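Local coordinates for protein cryptic loci regulator 2 (Schizosaccharomyces pombe 972h-, PDB 5IKJ) that acts upstream of histone deacetylases within the SHREC repressor complex to promote transcriptional silencing and nucleosome positioning at heterochromatic loci of fission yeast, at residues 382-387 / 509-514; 332-337 / 423-428; 245-250 / 516-521. One frame throughout, in Å; residues are numbered along the deposited sequence.

Interaction 1 (382-387 / 509-514); sequences IFRGAE and SEVKER
V511 and R384 meet as a methyl group laid over a flat cation. The CG2 branch of V511 sits over one face of the R384 guanidinium, displaced toward its rim, with V511 CG2 4.0 Å from R384 NH1. The arginine runs extended from CG to NE, with CG anti to the backbone N (chi1 -177°), while its last torsion of -77° turns the planar end out of line with that chain and presents a face to the valine. The same methyl also packs against the turn, V511 CG2 lying 4.0 Å from G385 N. R384 NH2 comes obliquely to within 4.4 Å of S509 O, too far for a hydrogen bond. No hydrogen bond joins the two segments, and the contact is van der Waals packing; R384 NE makes a weak hydrogen bond to V491 O instead.

G385 has a positive phi (56°) and belongs to a type II' turn from R384 to E387, closed by backbone bonds in both directions between those residues. The turn joins strands 377-384 and 387-390 into a beta hairpin; strand 333-340 lies between 377-384 and 513-514, antiparallel to the first and parallel to the second.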
loop_
_atom_site.group_PDB
_atom_site.type_symbol
_atom_site.label_atom_id
_atom_site.label_comp_id
_atom_site.label_asym_id
_atom_site.label_seq_id
_atom_site.Cartn_x
_atom_site.Cartn_y
_atom_site.Cartn_z
ATOM N N ILE A 382 7.156 9.074 2.806
ATOM C CA ILE A 382 7.973 9.792 3.776
ATOM C C ILE A 382 7.052 10.507 4.753
ATOM O O ILE A 382 6.075 11.145 4.348
ATOM C CB ILE A 382 8.912 10.786 3.069
ATOM C CG1 ILE A 382 9.896 11.407 4.062
ATOM C CG2 ILE A 382 8.106 11.877 2.369
ATOM C CD1 ILE A 382 11.029 12.168 3.397
ATOM N N PHE A 383 7.344 10.393 6.045
ATOM C CA PHE A 383 6.686 11.226 7.044
ATOM C C PHE A 383 7.352 12.594 7.049
ATOM O O PHE A 383 8.568 12.694 7.246
ATOM C CB PHE A 383 6.778 10.595 8.432
ATOM C CG PHE A 383 5.730 9.558 8.705
ATOM C CD1 PHE A 383 4.460 9.930 9.114
ATOM C CD2 PHE A 383 6.020 8.211 8.578
ATOM C CE1 PHE A 383 3.491 8.977 9.375
ATOM C CE2 PHE A 383 5.056 7.252 8.839
ATOM C CZ PHE A 383 3.790 7.637 9.239
ATOM N N ARG A 384 6.569 13.643 6.827
ATOM C CA ARG A 384 7.051 15.014 6.954
ATOM C C ARG A 384 6.382 15.605 8.187
ATOM O O ARG A 384 5.239 16.066 8.124
ATOM C CB ARG A 384 6.749 15.844 5.710
ATOM C CG ARG A 384 7.319 17.251 5.800
ATOM C CD ARG A 384 6.810 18.174 4.716
ATOM N NE ARG A 384 7.426 19.492 4.838
ATOM C CZ ARG A 384 7.070 20.406 5.737
ATOM N NH1 ARG A 384 6.095 20.157 6.601
ATOM N NH2 ARG A 384 7.696 21.575 5.774
ATOM N N GLY A 385 7.100 15.594 9.307
ATOM C CA GLY A 385 6.550 16.088 10.551
ATOM C C GLY A 385 5.254 15.399 10.923
ATOM O O GLY A 385 5.244 14.205 11.240
ATOM N N ALA A 386 4.147 16.140 10.870
ATOM C CA ALA A 386 2.852 15.612 11.278
ATOM C C ALA A 386 2.182 14.768 10.204
ATOM O O ALA A 386 1.296 13.969 10.529
ATOM C CB ALA A 386 1.915 16.759 11.659
ATOM N N GLU A 387 2.580 14.916 8.943
ATOM C CA GLU A 387 1.841 14.360 7.821
ATOM C C GLU A 387 2.607 13.222 7.157
ATOM O O GLU A 387 3.838 13.150 7.220
ATOM C CB GLU A 387 1.537 15.449 6.790
ATOM C CG GLU A 387 0.614 16.534 7.318
ATOM C CD GLU A 387 0.568 17.759 6.427
ATOM O OE1 GLU A 387 1.589 18.061 5.774
ATOM O OE2 GLU A 387 -0.491 18.422 6.381
ATOM N N SER A 509 5.819 23.903 10.655
ATOM C CA SER A 509 6.739 23.466 11.692
ATOM C C SER A 509 8.129 23.272 11.099
ATOM O O SER A 509 8.293 23.083 9.890
ATOM C CB SER A 509 6.262 22.166 12.356
ATOM O OG SER A 509 5.942 21.182 11.389
ATOM N N GLU A 510 9.132 23.327 11.971
ATOM C CA GLU A 510 10.529 23.195 11.564
ATOM C C GLU A 510 10.885 21.714 11.546
ATOM O O GLU A 510 11.228 21.132 12.579
ATOM C CB GLU A 510 11.436 23.982 12.503
ATOM C CG GLU A 510 11.293 25.493 12.374
ATOM C CD GLU A 510 12.446 26.129 11.621
ATOM O OE1 GLU A 510 13.612 25.793 11.918
ATOM O OE2 GLU A 510 12.187 26.964 10.727
ATOM N N VAL A 511 10.803 21.103 10.368
ATOM C CA VAL A 511 11.143 19.697 10.188
ATOM C C VAL A 511 12.643 19.627 9.921
ATOM O O VAL A 511 13.105 19.983 8.834
ATOM C CB VAL A 511 10.335 19.066 9.048
ATOM C CG1 VAL A 511 10.706 17.601 8.866
ATOM C CG2 VAL A 511 8.839 19.207 9.319
ATOM N N LYS A 512 13.407 19.171 10.917
ATOM C CA LYS A 512 14.860 19.234 10.838
ATOM C C LYS A 512 15.576 18.023 11.420
ATOM O O LYS A 512 16.811 18.021 11.445
ATOM C CB LYS A 512 15.364 20.502 11.550
ATOM C CG LYS A 512 15.073 20.541 13.045
ATOM C CD LYS A 512 14.981 21.975 13.548
ATOM C CE LYS A 512 15.264 22.078 15.038
ATOM N NZ LYS A 512 15.369 23.497 15.478
ATOM N N GLU A 513 14.861 16.999 11.878
ATOM C CA GLU A 513 15.470 15.835 12.511
ATOM C C GLU A 513 15.024 14.583 11.769
ATOM O O GLU A 513 13.823 14.328 11.647
ATOM C CB GLU A 513 15.081 15.751 13.989
ATOM C CG GLU A 513 15.744 14.611 14.746
ATOM C CD GLU A 513 15.254 14.497 16.177
ATOM O OE1 GLU A 513 14.561 15.424 16.647
ATOM O OE2 GLU A 513 15.560 13.478 16.831
ATOM N N ARG A 514 15.982 13.806 11.274
ATOM C CA ARG A 514 15.664 12.533 10.644
ATOM C C ARG A 514 15.625 11.433 11.694
ATOM O O ARG A 514 16.439 11.413 12.622
ATOM C CB ARG A 514 16.679 12.168 9.560
ATOM C CG ARG A 514 16.222 10.991 8.701
ATOM C CD ARG A 514 17.338 10.391 7.865
ATOM N NE ARG A 514 18.432 9.875 8.687
ATOM C CZ ARG A 514 19.705 10.259 8.606
ATOM N NH1 ARG A 514 20.093 11.171 7.726
ATOM N NH2 ARG A 514 20.605 9.713 9.412
#

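Interaction 2 (332-337 / 423-428); sequences QTWNLF and DIVCFQ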
loop_
_atom_site.group_PDB
_atom_site.type_symbol
_atom_site.label_atom_id
_atom_site.label_comp_id
_atom_site.label_asym_id
_atom_site.label_seq_id
_atom_site.Cartn_x
_atom_site.Cartn_y
_atom_site.Cartn_z
ATOM N N GLN A 332 8.638 17.531 14.415
ATOM C CA GLN A 332 9.897 18.050 13.908
ATOM C C GLN A 332 10.715 16.984 13.197
ATOM O O GLN A 332 11.791 17.293 12.676
ATOM C CB GLN A 332 10.727 18.652 15.048
ATOM C CG GLN A 332 10.158 19.936 15.618
ATOM C CD GLN A 332 11.205 20.761 16.339
ATOM O OE1 GLN A 332 12.122 20.220 16.954
ATOM N NE2 GLN A 332 11.079 22.080 16.254
ATOM N N THR A 333 10.236 15.746 13.158
ATOM C CA THR A 333 10.990 14.642 12.588
ATOM C C THR A 333 10.528 14.342 11.167
ATOM O O THR A 333 9.540 14.889 10.670
ATOM C CB THR A 333 10.853 13.382 13.449
ATOM O OG1 THR A 333 9.491 12.936 13.433
ATOM C CG2 THR A 333 11.284 13.651 14.880
ATOM N N TRP A 334 11.274 13.456 10.509
ATOM C CA TRP A 334 10.876 12.900 9.223
ATOM C C TRP A 334 11.626 11.593 9.023
ATOM O O TRP A 334 12.738 11.420 9.528
ATOM C CB TRP A 334 11.158 13.866 8.064
ATOM C CG TRP A 334 12.609 14.217 7.889
ATOM C CD1 TRP A 334 13.285 15.235 8.497
ATOM C CD2 TRP A 334 13.556 13.558 7.039
ATOM N NE1 TRP A 334 14.595 15.248 8.082
ATOM C CE2 TRP A 334 14.787 14.230 7.187
ATOM C CE3 TRP A 334 13.485 12.465 6.170
ATOM C CZ2 TRP A 334 15.936 13.844 6.498
ATOM C CZ3 TRP A 334 14.627 12.083 5.487
ATOM C CH2 TRP A 334 15.836 12.771 5.656
ATOM N N ASN A 335 11.004 10.669 8.292
ATOM C CA ASN A 335 11.631 9.379 8.031
ATOM C C ASN A 335 11.106 8.797 6.729
ATOM O O ASN A 335 9.892 8.752 6.508
ATOM C CB ASN A 335 11.384 8.403 9.190
ATOM C CG ASN A 335 9.910 8.183 9.473
ATOM O OD1 ASN A 335 9.216 9.088 9.935
ATOM N ND2 ASN A 335 9.432 6.970 9.221
ATOM N N LEU A 336 12.027 8.358 5.872
ATOM C CA LEU A 336 11.661 7.617 4.677
ATOM C C LEU A 336 11.233 6.203 5.050
ATOM O O LEU A 336 11.646 5.656 6.076
ATOM C CB LEU A 336 12.839 7.557 3.702
ATOM C CG LEU A 336 13.237 8.826 2.947
ATOM C CD1 LEU A 336 14.700 8.744 2.543
ATOM C CD2 LEU A 336 12.361 9.019 1.720
ATOM N N PHE A 337 10.399 5.606 4.202
ATOM C CA PHE A 337 9.983 4.225 4.397
ATOM C C PHE A 337 9.570 3.628 3.060
ATOM O O PHE A 337 9.223 4.342 2.117
ATOM C CB PHE A 337 8.829 4.116 5.405
ATOM C CG PHE A 337 7.625 4.938 5.042
ATOM C CD1 PHE A 337 6.670 4.445 4.167
ATOM C CD2 PHE A 337 7.443 6.197 5.584
ATOM C CE1 PHE A 337 5.562 5.199 3.834
ATOM C CE2 PHE A 337 6.335 6.955 5.257
ATOM C CZ PHE A 337 5.393 6.455 4.380
ATOM N N ASP A 423 22.747 12.206 -1.893
ATOM C CA ASP A 423 22.060 11.849 -0.655
ATOM C C ASP A 423 20.879 12.761 -0.345
ATOM O O ASP A 423 20.429 12.819 0.803
ATOM C CB ASP A 423 23.026 11.838 0.538
ATOM C CG ASP A 423 24.102 10.782 0.409
ATOM O OD1 ASP A 423 23.865 9.776 -0.292
ATOM O OD2 ASP A 423 25.183 10.954 1.012
ATOM N N ILE A 424 20.350 13.465 -1.342
ATOM C CA ILE A 424 19.260 14.415 -1.145
ATOM C C ILE A 424 17.948 13.739 -1.514
ATOM O O ILE A 424 17.850 13.078 -2.555
ATOM C CB ILE A 424 19.482 15.692 -1.975
ATOM C CG1 ILE A 424 20.741 16.416 -1.484
ATOM C CG2 ILE A 424 18.262 16.612 -1.896
ATOM C CD1 ILE A 424 21.121 17.642 -2.290
ATOM N N VAL A 425 16.942 13.894 -0.654
ATOM C CA VAL A 425 15.606 13.381 -0.938
ATOM C C VAL A 425 14.957 14.277 -1.985
ATOM O O VAL A 425 14.831 15.492 -1.790
ATOM C CB VAL A 425 14.762 13.318 0.342
ATOM C CG1 VAL A 425 13.351 12.821 0.044
ATOM C CG2 VAL A 425 15.431 12.425 1.382
ATOM N N CYS A 426 14.539 13.682 -3.100
ATOM C CA CYS A 426 13.947 14.420 -4.208
ATOM C C CYS A 426 12.517 13.962 -4.451
ATOM O O CYS A 426 12.220 12.763 -4.409
ATOM C CB CYS A 426 14.760 14.240 -5.494
ATOM S SG CYS A 426 16.493 14.686 -5.352
ATOM N N PHE A 427 11.638 14.928 -4.705
ATOM C CA PHE A 427 10.275 14.673 -5.153
ATOM C C PHE A 427 10.176 14.994 -6.638
ATOM O O PHE A 427 10.509 16.107 -7.057
ATOM C CB PHE A 427 9.272 15.527 -4.375
ATOM C CG PHE A 427 8.902 14.971 -3.030
ATOM C CD1 PHE A 427 9.875 14.658 -2.096
ATOM C CD2 PHE A 427 7.572 14.792 -2.690
ATOM C CE1 PHE A 427 9.526 14.157 -0.854
ATOM C CE2 PHE A 427 7.217 14.293 -1.453
ATOM C CZ PHE A 427 8.194 13.976 -0.533
ATOM N N GLN A 428 9.716 14.027 -7.426
ATOM C CA GLN A 428 9.492 14.218 -8.854
ATOM C C GLN A 428 8.006 14.074 -9.143
ATOM O O GLN A 428 7.376 13.106 -8.700
ATOM C CB GLN A 428 10.293 13.211 -9.687
ATOM C CG GLN A 428 10.126 13.391 -11.194
ATOM C CD GLN A 428 10.634 12.205 -11.987
ATOM O OE1 GLN A 428 11.803 11.834 -11.889
ATOM N NE2 GLN A 428 9.751 11.601 -12.775
#
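V425 meets two side chains of segment 332-337 through a single methyl group. V425 CG2 lies 3.9 Å from L336 CD1, and V425 CG2 is also 4.2 Å from W334 CZ3, approaching the six-membered part of the indole obliquely. The contact is wholly apolar, and no hydrogen bond crosses it. The CA atoms of L336 and V425 are 9.0 Å apart, a gap spanned by side chains that slide past one another in opposite directions.

W334 and L336, two residues apart on one strand, project from the same side of it. In W334, CG stands between the backbone N and the carbonyl carbon (chi1 61°), which brings CZ3 of the indole to V425 CG2. In V425, CG1 is anti to the backbone N (chi1 178°), and this rotation leaves CG2 as the branch that meets both L336 and W334.

A second shell holds the trio in position: F488 meets the W334 ring edge-to-face, and I382 touches W334, L336 and V425. Apolar side chains of another protein's chain also pack on W334 and L336. In the mixed sheet, strand 333-340 pairs with 377-384, which pairs with 411-419, which in turn pairs with 425-436; V425 thus reaches across to a strand three places away.

Interaction 3 (245-250 / 516-521); sequences GEVVWI and SSRLSA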
loop_
_atom_site.group_PDB
_atom_site.type_symbol
_atom_site.label_atom_id
_atom_site.label_comp_id
_atom_site.label_asym_id
_atom_site.label_seq_id
_atom_site.Cartn_x
_atom_site.Cartn_y
_atom_site.Cartn_z
ATOM N N GLY A 245 -0.360 6.991 11.493
ATOM C CA GLY A 245 0.856 7.564 12.024
ATOM C C GLY A 245 0.910 9.074 12.024
ATOM O O GLY A 245 1.886 9.641 12.532
ATOM N N GLU A 246 -0.098 9.749 11.478
ATOM C CA GLU A 246 -0.090 11.202 11.433
ATOM C C GLU A 246 -0.459 11.791 12.788
ATOM O O GLU A 246 -1.227 11.208 13.557
ATOM C CB GLU A 246 -1.063 11.722 10.375
ATOM C CG GLU A 246 -0.694 11.366 8.949
ATOM C CD GLU A 246 -1.463 12.186 7.932
ATOM O OE1 GLU A 246 -0.824 12.763 7.027
ATOM O OE2 GLU A 246 -2.706 12.260 8.041
ATOM N N VAL A 247 0.101 12.963 13.070
ATOM C CA VAL A 247 -0.225 13.738 14.260
ATOM C C VAL A 247 -1.287 14.759 13.878
ATOM O O VAL A 247 -1.098 15.539 12.936
ATOM C CB VAL A 247 1.029 14.420 14.833
ATOM C CG1 VAL A 247 0.661 15.416 15.925
ATOM C CG2 VAL A 247 1.994 13.372 15.374
ATOM N N VAL A 248 -2.405 14.756 14.603
ATOM C CA VAL A 248 -3.578 15.536 14.249
ATOM C C VAL A 248 -4.094 16.253 15.493
ATOM O O VAL A 248 -3.590 16.066 16.600
ATOM C CB VAL A 248 -4.689 14.662 13.627
ATOM C CG1 VAL A 248 -4.143 13.855 12.454
ATOM C CG2 VAL A 248 -5.302 13.734 14.675
ATOM N N TRP A 249 -5.114 17.084 15.290
ATOM C CA TRP A 249 -5.865 17.699 16.376
ATOM C C TRP A 249 -7.208 16.996 16.506
ATOM O O TRP A 249 -7.924 16.830 15.513
ATOM C CB TRP A 249 -6.090 19.191 16.132
ATOM C CG TRP A 249 -4.887 20.049 16.359
ATOM C CD1 TRP A 249 -4.194 20.752 15.418
ATOM C CD2 TRP A 249 -4.236 20.306 17.611
ATOM N NE1 TRP A 249 -3.152 21.430 16.003
ATOM C CE2 TRP A 249 -3.156 21.171 17.349
ATOM C CE3 TRP A 249 -4.461 19.887 18.925
ATOM C CZ2 TRP A 249 -2.301 21.624 18.352
ATOM C CZ3 TRP A 249 -3.611 20.337 19.921
ATOM C CH2 TRP A 249 -2.545 21.197 19.628
ATOM N N ILE A 250 -7.541 16.584 17.724
ATOM C CA ILE A 250 -8.839 15.994 18.029
ATOM C C ILE A 250 -9.708 17.048 18.695
ATOM O O ILE A 250 -9.231 17.835 19.522
ATOM C CB ILE A 250 -8.684 14.748 18.924
ATOM C CG1 ILE A 250 -8.083 13.583 18.134
ATOM C CG2 ILE A 250 -10.015 14.351 19.544
ATOM C CD1 ILE A 250 -8.858 13.209 16.889
ATOM N N SER A 516 14.750 6.955 12.127
ATOM C CA SER A 516 14.731 5.687 11.414
ATOM C C SER A 516 13.332 5.106 11.278
ATOM O O SER A 516 13.156 4.116 10.559
ATOM C CB SER A 516 15.620 4.673 12.134
ATOM O OG SER A 516 15.142 4.437 13.448
ATOM N N SER A 517 12.342 5.697 11.936
ATOM C CA SER A 517 11.037 5.072 12.081
ATOM C C SER A 517 10.084 6.078 12.702
ATOM O O SER A 517 10.515 7.010 13.387
ATOM C CB SER A 517 11.133 3.817 12.957
ATOM O OG SER A 517 9.880 3.175 13.078
ATOM N N ARG A 518 8.787 5.885 12.455
ATOM C CA ARG A 518 7.787 6.696 13.140
ATOM C C ARG A 518 7.755 6.374 14.627
ATOM O O ARG A 518 7.682 7.280 15.463
ATOM C CB ARG A 518 6.408 6.476 12.515
ATOM C CG ARG A 518 5.342 7.474 12.962
ATOM C CD ARG A 518 5.811 8.906 12.773
ATOM N NE ARG A 518 4.705 9.842 12.588
ATOM C CZ ARG A 518 4.860 11.141 12.353
ATOM N NH1 ARG A 518 6.075 11.668 12.275
ATOM N NH2 ARG A 518 3.799 11.919 12.192
ATOM N N LEU A 519 7.818 5.086 14.975
ATOM C CA LEU A 519 7.838 4.695 16.380
ATOM C C LEU A 519 9.033 5.303 17.104
ATOM O O LEU A 519 8.929 5.687 18.275
ATOM C CB LEU A 519 7.862 3.170 16.494
ATOM C CG LEU A 519 7.759 2.584 17.905
ATOM C CD1 LEU A 519 6.481 3.034 18.595
ATOM C CD2 LEU A 519 7.819 1.067 17.847
ATOM N N SER A 520 10.178 5.398 16.424
ATOM C CA SER A 520 11.361 5.985 17.046
ATOM C C SER A 520 11.135 7.453 17.386
ATOM O O SER A 520 11.595 7.933 18.429
ATOM C CB SER A 520 12.571 5.826 16.125
ATOM O OG SER A 520 13.629 6.676 16.528
ATOM N N ALA A 521 10.430 8.182 16.518
ATOM C CA ALA A 521 10.126 9.581 16.797
ATOM C C ALA A 521 9.005 9.725 17.818
ATOM O O ALA A 521 9.023 10.663 18.622
ATOM C CB ALA A 521 9.751 10.305 15.504
#
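A two-nitrogen arginine grip on a single backbone carbonyl joins the first turn of helix 518-522 to the residues that lead into strand 247-252. R518 approaches G245 O side-on. R518 NE donates to G245 O at 2.8 Å, with an N-H...O angle of 153°, and R518 NH2 donates to the same G245 O at 3.0 Å, with an angle of 141°. The oxygen lies in the guanidinium plane, whereas both nitrogens are tilted from the plane of the carbonyl and come from the same face of it. The pair of bonds holds the NE and NH2 edge of the guanidinium against the oxygen, and a further bond from the third nitrogen, NH1, to G385 O of the hairpin turn restrains the rotation of the planar group.

The arginine reaches this site through a bend at chi2 (53°), its CG being anti to the backbone N. One buried side chain thus satisfies two backbone carbonyls from two parts of the fold. V247 crosses the arginine at about a right angle, its CG2 3.9 Å from R518 NH2.

Strand 247-252 belongs to a five-stranded antiparallel sheet, in which it runs between 255-266 and 309-311. S517 occupies the N-cap position of the short helix that supplies the arginine.

G245, whose carbonyl is gripped, sits at positive phi just ahead of the strand. Next to it, E246 points its CB away from the helix, and its carboxylate serves other partners, accepting from K388 N and forming a salt bridge with R494. The backbone of V247 bonds to that of A386, a direct backbone link between this strand and the hairpin turn.

In the fold
From the N terminus, residues 245-250 come first and pair with 516-521 near the end of the chain, so interaction 3 closes the longest loop, with 265 residues between its segments. Both other contacts fall within that span. They do not nest in each other but cross: the order along the chain is 332-337, 382-387, 423-428, 509-514, in which the segments of interactions 2 and 1 alternate. Interactions 1 and 2 share the mixed sheet, with centres about 9 Å apart, and are joined by a probable hydrogen bond from G385 N to T333 O. Interaction 3 ties the five-stranded sheet to this mixed sheet through the 384-387 turn and the short helix that follows strand 513-514.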